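Local coordinates for penicillin-binding protein 1A (Mycobacterium tuberculosis, PDB 5CXW) that builds peptidoglycan for the mycobacterial cell wall, polymerising glycan strands and, through the penicillin-sensitive transpeptidase domain modelled here with penicillin V bound, cross-linking their peptides, at residues A[218-223]-A[256-261]; A[233-236]-A[242-245]; A[290-295]-A[343-348]. One frame throughout, in Å; residues are numbered along the deposited sequence.

Contact 1. Residues A[218-223]-A[256-261]; sequences YATLAA and QRIPKA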
loop_
_atom_site.group_PDB
_atom_site.type_symbol
_atom_site.label_atom_id
_atom_site.label_comp_id
_atom_site.label_asym_id
_atom_site.label_seq_id
_atom_site.Cartn_x
_atom_site.Cartn_y
_atom_site.Cartn_z
ATOM N N TYR A 218 -1.734 -3.225 -4.016
ATOM C CA TYR A 218 -1.354 -2.326 -5.131
ATOM C C TYR A 218 -0.606 -3.130 -6.239
ATOM O O TYR A 218 -0.781 -2.872 -7.443
ATOM C CB TYR A 218 -0.544 -1.159 -4.652
ATOM C CG TYR A 218 -1.293 0.012 -4.087
ATOM C CD1 TYR A 218 -2.321 -0.153 -3.137
ATOM C CD2 TYR A 218 -0.967 1.325 -4.450
ATOM C CE1 TYR A 218 -2.974 0.950 -2.588
ATOM C CE2 TYR A 218 -1.560 2.406 -3.875
ATOM C CZ TYR A 218 -2.565 2.225 -2.942
ATOM O OH TYR A 218 -3.219 3.324 -2.352
ATOM N N ALA A 219 0.120 -4.206 -5.842
ATOM C CA ALA A 219 0.723 -5.127 -6.844
ATOM C C ALA A 219 -0.366 -5.760 -7.721
ATOM O O ALA A 219 -0.208 -5.898 -8.928
ATOM C CB ALA A 219 1.625 -6.136 -6.173
ATOM N N THR A 220 -1.511 -6.098 -7.132
ATOM C CA THR A 220 -2.595 -6.677 -7.885
ATOM C C THR A 220 -3.092 -5.683 -8.938
ATOM O O THR A 220 -3.394 -6.062 -10.094
ATOM C CB THR A 220 -3.721 -7.110 -6.918
ATOM O OG1 THR A 220 -3.215 -8.125 -6.043
ATOM C CG2 THR A 220 -4.947 -7.632 -7.630
ATOM N N LEU A 221 -3.186 -4.414 -8.537
ATOM C CA LEU A 221 -3.523 -3.361 -9.489
ATOM C C LEU A 221 -2.482 -3.256 -10.617
ATOM O O LEU A 221 -2.853 -3.180 -11.807
ATOM C CB LEU A 221 -3.740 -2.028 -8.791
ATOM C CG LEU A 221 -4.903 -1.949 -7.813
ATOM C CD1 LEU A 221 -4.807 -0.647 -7.037
ATOM C CD2 LEU A 221 -6.217 -2.061 -8.555
ATOM N N ALA A 222 -1.214 -3.288 -10.223
ATOM C CA ALA A 222 -0.070 -3.169 -11.161
ATOM C C ALA A 222 -0.071 -4.307 -12.174
ATOM O O ALA A 222 0.351 -4.141 -13.329
ATOM C CB ALA A 222 1.238 -3.142 -10.394
ATOM N N ALA A 223 -0.590 -5.452 -11.726
ATOM C CA ALA A 223 -0.695 -6.677 -12.601
ATOM C C ALA A 223 -2.041 -6.784 -13.334
ATOM O O ALA A 223 -2.451 -7.893 -13.733
ATOM C CB ALA A 223 -0.423 -7.898 -11.772
ATOM N N GLN A 256 -7.221 -13.923 -11.062
ATOM C CA GLN A 256 -7.801 -12.695 -11.595
ATOM C C GLN A 256 -8.863 -12.125 -10.614
ATOM O O GLN A 256 -10.078 -12.301 -10.801
ATOM C CB GLN A 256 -8.392 -12.942 -12.990
ATOM C CG GLN A 256 -8.829 -11.670 -13.708
ATOM C CD GLN A 256 -7.658 -10.894 -14.236
ATOM O OE1 GLN A 256 -6.831 -11.425 -14.980
ATOM N NE2 GLN A 256 -7.614 -9.634 -13.953
ATOM N N ARG A 257 -8.404 -11.418 -9.596
ATOM C CA ARG A 257 -9.304 -10.944 -8.535
ATOM C C ARG A 257 -10.124 -9.696 -8.890
ATOM O O ARG A 257 -11.241 -9.515 -8.378
ATOM C CB ARG A 257 -8.441 -10.541 -7.334
ATOM C CG ARG A 257 -7.792 -11.739 -6.631
ATOM C CD ARG A 257 -8.815 -12.486 -5.795
ATOM N NE ARG A 257 -8.238 -13.525 -4.932
ATOM C CZ ARG A 257 -7.706 -13.352 -3.725
ATOM N NH1 ARG A 257 -7.598 -12.183 -3.163
ATOM N NH2 ARG A 257 -7.259 -14.422 -3.056
ATOM N N ILE A 258 -9.542 -8.802 -9.679
ATOM C CA ILE A 258 -10.140 -7.569 -10.089
ATOM C C ILE A 258 -10.115 -7.577 -11.636
ATOM O O ILE A 258 -9.114 -7.980 -12.230
ATOM C CB ILE A 258 -9.326 -6.386 -9.558
ATOM C CG1 ILE A 258 -9.253 -6.401 -8.035
ATOM C CG2 ILE A 258 -9.844 -5.068 -10.103
ATOM C CD1 ILE A 258 -8.247 -5.424 -7.502
ATOM N N PRO A 259 -11.208 -7.169 -12.289
ATOM C CA PRO A 259 -11.140 -7.223 -13.753
ATOM C C PRO A 259 -10.044 -6.288 -14.292
ATOM O O PRO A 259 -9.769 -5.206 -13.736
ATOM C CB PRO A 259 -12.534 -6.770 -14.213
ATOM C CG PRO A 259 -13.416 -6.971 -12.983
ATOM C CD PRO A 259 -12.547 -6.860 -11.779
ATOM N N LYS A 260 -9.364 -6.765 -15.330
ATOM C CA LYS A 260 -8.324 -5.982 -15.977
ATOM C C LYS A 260 -8.773 -4.561 -16.287
ATOM O O LYS A 260 -8.022 -3.596 -16.076
ATOM C CB LYS A 260 -7.881 -6.684 -17.255
ATOM C CG LYS A 260 -6.930 -5.834 -18.136
ATOM C CD LYS A 260 -6.294 -6.625 -19.240
ATOM C CE LYS A 260 -5.433 -5.797 -20.186
ATOM N NZ LYS A 260 -4.341 -5.063 -19.530
ATOM N N ALA A 261 -9.972 -4.422 -16.872
ATOM C CA ALA A 261 -10.453 -3.099 -17.283
ATOM C C ALA A 261 -10.591 -2.179 -16.059
ATOM O O ALA A 261 -10.256 -0.974 -16.135
ATOM C CB ALA A 261 -11.734 -3.166 -18.072
#
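Ile258 meets Thr220 and Leu221 through a single atom, the terminal methyl CD1, which reaches the last full turn of helix 211-222. The methyl lies 4.0 Å from CG2 of Thr220 and 4.1 Å from CD2 of Leu221, and both helix side chains slant across the isoleucine instead of running alongside it. With CG1 of Ile258 anti to its carbonyl carbon (chi1 -60°) and the chain extended beyond (chi2 169°), CD1 is carried forward to touch both neighbours.

On the helix the two partners are turned differently. Thr220 aims its CB at the loop and offers its methyl, while its hydroxyl OG1 is bonded to the carbonyl oxygen of Ala176; the polar and apolar branches thus serve separate partners. Leu221 leaves the helix more obliquely, and only the CD2 branch bends back to the isoleucine; its side chain also packs on Tyr311 of strand 303-312.

The loop that presents Ile258 is braced from within. The Gln256 amide folds over so that NE2 donates to the carbonyl oxygen of Ile258 at 2.8 Å, a fairly straight bond (159°) lying almost in the amide plane, and NE2 also bonds Ser224 O. Pro259 follows at the N-cap of helix 260-270.

Backbone bonds of Ile258 with Gly225 help to place the loop. No hydrogen bond spans the two segments: across this small, buried joint between the end of one helix and the approach to another, the contact is methyl against methyl and gives no directional bond, while the hydroxyl of Thr220 bonds outside it.

Contact 2. Residues A[233-236]-A[242-245]; sequences VQKV and QVLF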
loop_
_atom_site.group_PDB
_atom_site.type_symbol
_atom_site.label_atom_id
_atom_site.label_comp_id
_atom_site.label_asym_id
_atom_site.label_seq_id
_atom_site.Cartn_x
_atom_site.Cartn_y
_atom_site.Cartn_z
ATOM N N VAL A 233 10.216 -16.772 0.028
ATOM C CA VAL A 233 11.040 -17.946 -0.293
ATOM C C VAL A 233 10.878 -18.262 -1.776
ATOM O O VAL A 233 9.770 -18.514 -2.277
ATOM C CB VAL A 233 10.658 -19.149 0.535
ATOM C CG1 VAL A 233 11.428 -20.371 0.020
ATOM C CG2 VAL A 233 10.921 -18.924 2.045
ATOM N N GLN A 234 12.018 -18.235 -2.472
ATOM C CA GLN A 234 12.147 -18.552 -3.886
ATOM C C GLN A 234 12.483 -20.023 -4.114
ATOM O O GLN A 234 11.946 -20.654 -5.025
ATOM C CB GLN A 234 13.228 -17.675 -4.518
ATOM C CG GLN A 234 13.493 -17.891 -6.004
ATOM C CD GLN A 234 12.245 -17.612 -6.832
ATOM O OE1 GLN A 234 11.441 -16.694 -6.531
ATOM N NE2 GLN A 234 12.054 -18.396 -7.860
ATOM N N LYS A 235 13.367 -20.577 -3.298
ATOM C CA LYS A 235 13.828 -21.962 -3.559
ATOM C C LYS A 235 14.370 -22.530 -2.273
ATOM O O LYS A 235 14.868 -21.794 -1.401
ATOM C CB LYS A 235 14.874 -21.963 -4.665
ATOM C CG LYS A 235 15.301 -23.361 -5.110
ATOM C CD LYS A 235 16.182 -23.273 -6.356
ATOM C CE LYS A 235 16.634 -24.613 -6.878
ATOM N NZ LYS A 235 17.711 -24.435 -7.886
ATOM N N VAL A 236 14.206 -23.848 -2.098
ATOM C CA VAL A 236 14.762 -24.522 -0.916
ATOM C C VAL A 236 15.399 -25.822 -1.394
ATOM O O VAL A 236 14.756 -26.572 -2.122
ATOM C CB VAL A 236 13.653 -24.881 0.091
ATOM C CG1 VAL A 236 14.255 -25.530 1.338
ATOM C CG2 VAL A 236 12.886 -23.623 0.514
ATOM N N GLN A 242 19.262 -31.997 -2.545
ATOM C CA GLN A 242 17.933 -32.304 -3.058
ATOM C C GLN A 242 16.992 -31.068 -3.050
ATOM O O GLN A 242 16.762 -30.483 -1.976
ATOM C CB GLN A 242 17.362 -33.417 -2.170
ATOM C CG GLN A 242 16.012 -34.010 -2.553
ATOM C CD GLN A 242 15.976 -34.590 -3.959
ATOM O OE1 GLN A 242 16.139 -35.795 -4.150
ATOM N NE2 GLN A 242 15.778 -33.715 -4.961
ATOM N N VAL A 243 16.464 -30.700 -4.227
ATOM C CA VAL A 243 15.498 -29.632 -4.313
ATOM C C VAL A 243 14.201 -30.016 -3.617
ATOM O O VAL A 243 13.624 -31.064 -3.907
ATOM C CB VAL A 243 15.188 -29.185 -5.760
ATOM C CG1 VAL A 243 14.230 -28.000 -5.720
ATOM C CG2 VAL A 243 16.506 -28.788 -6.468
ATOM N N LEU A 244 13.746 -29.160 -2.713
ATOM C CA LEU A 244 12.530 -29.387 -1.936
ATOM C C LEU A 244 11.385 -28.445 -2.309
ATOM O O LEU A 244 10.224 -28.735 -1.998
ATOM C CB LEU A 244 12.818 -29.183 -0.471
ATOM C CG LEU A 244 13.887 -30.067 0.130
ATOM C CD1 LEU A 244 13.976 -29.737 1.603
ATOM C CD2 LEU A 244 13.500 -31.502 -0.075
ATOM N N PHE A 245 11.723 -27.279 -2.853
ATOM C CA PHE A 245 10.718 -26.285 -3.233
ATOM C C PHE A 245 11.367 -25.343 -4.232
ATOM O O PHE A 245 12.525 -24.936 -4.048
ATOM C CB PHE A 245 10.230 -25.498 -2.031
ATOM C CG PHE A 245 9.356 -24.304 -2.406
ATOM C CD1 PHE A 245 8.015 -24.497 -2.777
ATOM C CD2 PHE A 245 9.898 -22.990 -2.451
ATOM C CE1 PHE A 245 7.229 -23.396 -3.154
ATOM C CE2 PHE A 245 9.108 -21.890 -2.811
ATOM C CZ PHE A 245 7.770 -22.104 -3.159
#
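Phe245 and Val233 come together because each sends a branch anti to its own backbone N: CG of Phe245 (chi1 171°) carries the ring back along the partner strand, and CG1 of Val233 (chi1 173°) meets it. CG1 lies 3.9 Å from ring atom CD2, the two side chains crossing at a slant. The carbonyl oxygen of Val233 approaches the edge of the same ring, close to its plane, at 3.5 Å from CE2. Val236 shares the face of the sheet with Phe245, and their CB atoms stand 4.1 Å apart.

Backbone bonds fix this pairing. Val236 N donates to Phe245 O over 2.8 Å, while the carbonyl oxygen of Val236 accepts twice, from Leu244 N at 2.8 Å and, longer and more bent, from Phe245 N at 3.2 Å (148°). Two consecutive residues thus face one: Leu244 and Phe245 opposite Val236 form a classic beta bulge, with Leu244 in a near-helical backbone conformation. The oxygen of Phe245 also receives a CA-H...O contact from Lys235, at 3.3 Å from its CA. Beyond, the extended aliphatic chain of Lys235 passes Val243 at about a right angle, CE against CG2.

The strands form a beta hairpin. Strand 233-237 is the middle of a three-stranded antiparallel sheet: on its other flank runs strand 32-35, where Gln234 and Lys235 both face Thr34 in a second classic bulge. Helix 2-19 covers the face bearing Val236 and Phe245, with Leu15 touching Val233 and Val236, Leu18 touching Phe245, and Phe19 touching Val236.

Contact 3. Residues A[290-295]-A[343-348]; sequences AKTGTT and LPSDIW. With 35P ((2R,4S)-5,5-dimethyl-2-{(1R)-2-oxo-1-[(phenoxyacetyl)amino]ethyl}-1,3-thiazolidine-4-carboxylic acid), chain C.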
loop_
_atom_site.group_PDB
_atom_site.type_symbol
_atom_site.label_atom_id
_atom_site.label_comp_id
_atom_site.label_asym_id
_atom_site.label_seq_id
_atom_site.Cartn_x
_atom_site.Cartn_y
_atom_site.Cartn_z
ATOM N N ALA A 290 0.351 6.054 -8.058
ATOM C CA ALA A 290 0.591 6.183 -6.639
ATOM C C ALA A 290 -0.541 6.826 -5.887
ATOM O O ALA A 290 -1.443 7.473 -6.512
ATOM C CB ALA A 290 1.897 6.972 -6.438
ATOM N N LYS A 291 -0.516 6.692 -4.571
ATOM C CA LYS A 291 -1.504 7.357 -3.720
ATOM C C LYS A 291 -0.879 7.609 -2.347
ATOM O O LYS A 291 -0.340 6.712 -1.748
ATOM C CB LYS A 291 -2.799 6.548 -3.595
ATOM C CG LYS A 291 -3.875 7.286 -2.790
ATOM C CD LYS A 291 -4.492 8.476 -3.545
ATOM C CE LYS A 291 -5.413 9.308 -2.637
ATOM N NZ LYS A 291 -4.655 10.166 -1.719
ATOM N N THR A 292 -1.012 8.845 -1.886
ATOM C CA THR A 292 -0.570 9.236 -0.569
ATOM C C THR A 292 -1.680 9.010 0.466
ATOM O O THR A 292 -2.893 8.935 0.135
ATOM C CB THR A 292 -0.239 10.725 -0.515
ATOM O OG1 THR A 292 -1.328 11.462 -1.064
ATOM C CG2 THR A 292 1.101 11.017 -1.246
ATOM N N GLY A 293 -1.285 8.989 1.730
ATOM C CA GLY A 293 -2.230 9.034 2.843
ATOM C C GLY A 293 -1.664 9.772 4.029
ATOM O O GLY A 293 -0.473 9.694 4.252
ATOM N N THR A 294 -2.516 10.444 4.800
ATOM C CA THR A 294 -2.088 11.113 6.026
ATOM C C THR A 294 -3.249 11.000 7.024
ATOM O O THR A 294 -4.357 11.409 6.716
ATOM C CB THR A 294 -1.815 12.597 5.803
ATOM O OG1 THR A 294 -0.905 12.831 4.704
ATOM C CG2 THR A 294 -1.198 13.173 7.072
ATOM N N THR A 295 -3.000 10.336 8.149
ATOM C CA THR A 295 -4.021 10.196 9.217
ATOM C C THR A 295 -3.941 11.315 10.246
ATOM O O THR A 295 -2.889 11.930 10.481
ATOM C CB THR A 295 -3.946 8.844 9.909
ATOM O OG1 THR A 295 -2.758 8.752 10.632
ATOM C CG2 THR A 295 -3.925 7.701 8.925
ATOM N N LEU A 343 8.082 12.968 3.790
ATOM C CA LEU A 343 9.058 11.850 3.946
ATOM C C LEU A 343 8.659 10.503 3.351
ATOM O O LEU A 343 9.502 9.869 2.765
ATOM C CB LEU A 343 9.514 11.631 5.399
ATOM C CG LEU A 343 10.090 12.806 6.154
ATOM C CD1 LEU A 343 10.528 12.360 7.543
ATOM C CD2 LEU A 343 11.230 13.472 5.378
ATOM N N PRO A 344 7.356 10.084 3.455
ATOM C CA PRO A 344 7.060 8.765 2.864
ATOM C C PRO A 344 7.228 8.753 1.336
ATOM O O PRO A 344 7.753 7.783 0.788
ATOM C CB PRO A 344 5.592 8.522 3.238
ATOM C CG PRO A 344 5.355 9.413 4.433
ATOM C CD PRO A 344 6.219 10.628 4.169
ATOM N N SER A 345 6.889 9.853 0.673
ATOM C CA SER A 345 7.086 9.985 -0.779
ATOM C C SER A 345 8.553 10.115 -1.135
ATOM O O SER A 345 8.999 9.554 -2.130
ATOM C CB SER A 345 6.251 11.143 -1.325
ATOM O OG SER A 345 4.885 10.879 -1.273
ATOM N N ASP A 346 9.360 10.792 -0.290
ATOM C CA ASP A 346 10.803 10.842 -0.490
ATOM C C ASP A 346 11.394 9.427 -0.469
ATOM O O ASP A 346 12.183 9.037 -1.376
ATOM C CB ASP A 346 11.493 11.679 0.611
ATOM C CG ASP A 346 11.132 13.143 0.587
ATOM O OD1 ASP A 346 10.916 13.746 -0.491
ATOM O OD2 ASP A 346 11.118 13.731 1.690
ATOM N N ILE A 347 10.987 8.615 0.525
ATOM C CA ILE A 347 11.485 7.271 0.663
ATOM C C ILE A 347 11.001 6.384 -0.495
ATOM O O ILE A 347 11.765 5.592 -1.041
ATOM C CB ILE A 347 11.086 6.689 2.051
ATOM C CG1 ILE A 347 11.762 7.460 3.195
ATOM C CG2 ILE A 347 11.323 5.185 2.113
ATOM C CD1 ILE A 347 11.166 7.211 4.600
ATOM N N TRP A 348 9.730 6.479 -0.804
ATOM C CA TRP A 348 9.089 5.687 -1.886
ATOM C C TRP A 348 9.835 5.965 -3.218
ATOM O O TRP A 348 10.241 5.043 -3.935
ATOM C CB TRP A 348 7.613 6.085 -2.009
ATOM C CG TRP A 348 6.954 5.416 -3.195
ATOM C CD1 TRP A 348 6.481 4.137 -3.263
ATOM C CD2 TRP A 348 6.720 5.995 -4.496
ATOM N NE1 TRP A 348 5.975 3.890 -4.539
ATOM C CE2 TRP A 348 6.087 5.010 -5.296
ATOM C CE3 TRP A 348 6.930 7.265 -5.035
ATOM C CZ2 TRP A 348 5.689 5.255 -6.641
ATOM C CZ3 TRP A 348 6.551 7.498 -6.399
ATOM C CH2 TRP A 348 5.963 6.498 -7.166
HETATM C C24 35P C . -7.684 15.967 9.769
HETATM C C23 35P C . -7.284 16.628 10.927
HETATM C C22 35P C . -5.967 16.590 11.326
HETATM C C21 35P C . -5.014 15.910 10.583
HETATM C C20 35P C . -5.382 15.253 9.429
HETATM C C19 35P C . -6.733 15.291 9.008
HETATM O O1 35P C . -7.172 14.675 7.862
HETATM C C2 35P C . -6.208 14.197 6.929
HETATM C C3 35P C . -6.908 13.845 5.646
HETATM O O18 35P C . -7.953 14.405 5.345
HETATM N N4 35P C . -6.282 12.935 4.915
HETATM C C5 35P C . -6.786 12.526 3.613
HETATM C C6 35P C . -6.265 11.173 3.347
HETATM O O17 35P C . -5.271 10.662 3.903
HETATM C C8 35P C . -6.344 13.468 2.409
HETATM N N7 35P C . -5.208 12.753 1.901
HETATM S S11 35P C . -5.771 15.045 2.739
HETATM C C10 35P C . -4.102 14.808 2.345
HETATM C C12 35P C . -3.202 15.449 3.401
HETATM C C15 35P C . -3.703 15.391 1.016
HETATM C C9 35P C . -3.951 13.283 2.378
HETATM C C13 35P C . -2.830 12.630 1.632
HETATM O O14 35P C . -3.107 12.179 0.478
HETATM O O16 35P C . -1.731 12.535 2.219
#
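Thr292 and Ser345 meet through a methyl and a hydroxyl: CG2 of the threonine stands 3.8 Å from OG of the serine, a van der Waals contact, a methyl being unable to hydrogen-bond; OG bonds Gly340 O. Farther back along the strand, the methyl of Ala290 rests obliquely against the six-membered ring of Trp348, 4.2 Å from CH2. The indole reaches it with CG anti to the backbone N (chi1 174°), and its NE1 bonds Gly310 O.

The rotation of Thr292 divides its two branches. OG1 sits between the backbone N and the carbonyl carbon (chi1 50°), which gives the hydroxyl to the carboxylate of ring-opened penicillin V, at a very short 2.5 Å from O14, and leaves CG2 for the helix. Thr294 takes a different rotamer (chi1 -52°), and its OG1, which also bonds Gly340 N, donates to O16 at 2.6 Å. Thr294 N donates almost straight, at 2.9 Å, to O17, the acyl carbonyl oxygen, as in the oxyanion hole of this family, which Ser97 N probably completes; Thr294 O accepts from amide N4 as a strand would. Lys291, bent at two torsions, folds back so that NZ bonds Thr292 O and Ser150 OG.

Lys291-Thr292-Gly293 thus form the KTG motif on an edge strand of the central sheet, beside the oxyanion hole and backed by helix 343-356, characteristic of the penicillin-binding protein and beta-lactamase fold.

Overall arrangement
The contacts are graded by distance from the penicillin pocket. The strand of contact 3 lines it, with segment 343-348 packed behind; Thr292 has its side chain about 6 Å from that of Ser97, the probable acylated nucleophile. Contact 1 lies about 21 Å from contact 3 between centres, yet touches it, Tyr218 OH packing 3.5 Å from Lys291 CB, so helix 211-222 joins loop packing at one point to the KTG strand at another. Contact 2 is remote, its centre about 36 Å from that of contact 3 and about 28 Å from that of contact 1, and touches neither. In sequence its hairpin is nested inside the loop closed by contact 1, whereas contact 3 follows both.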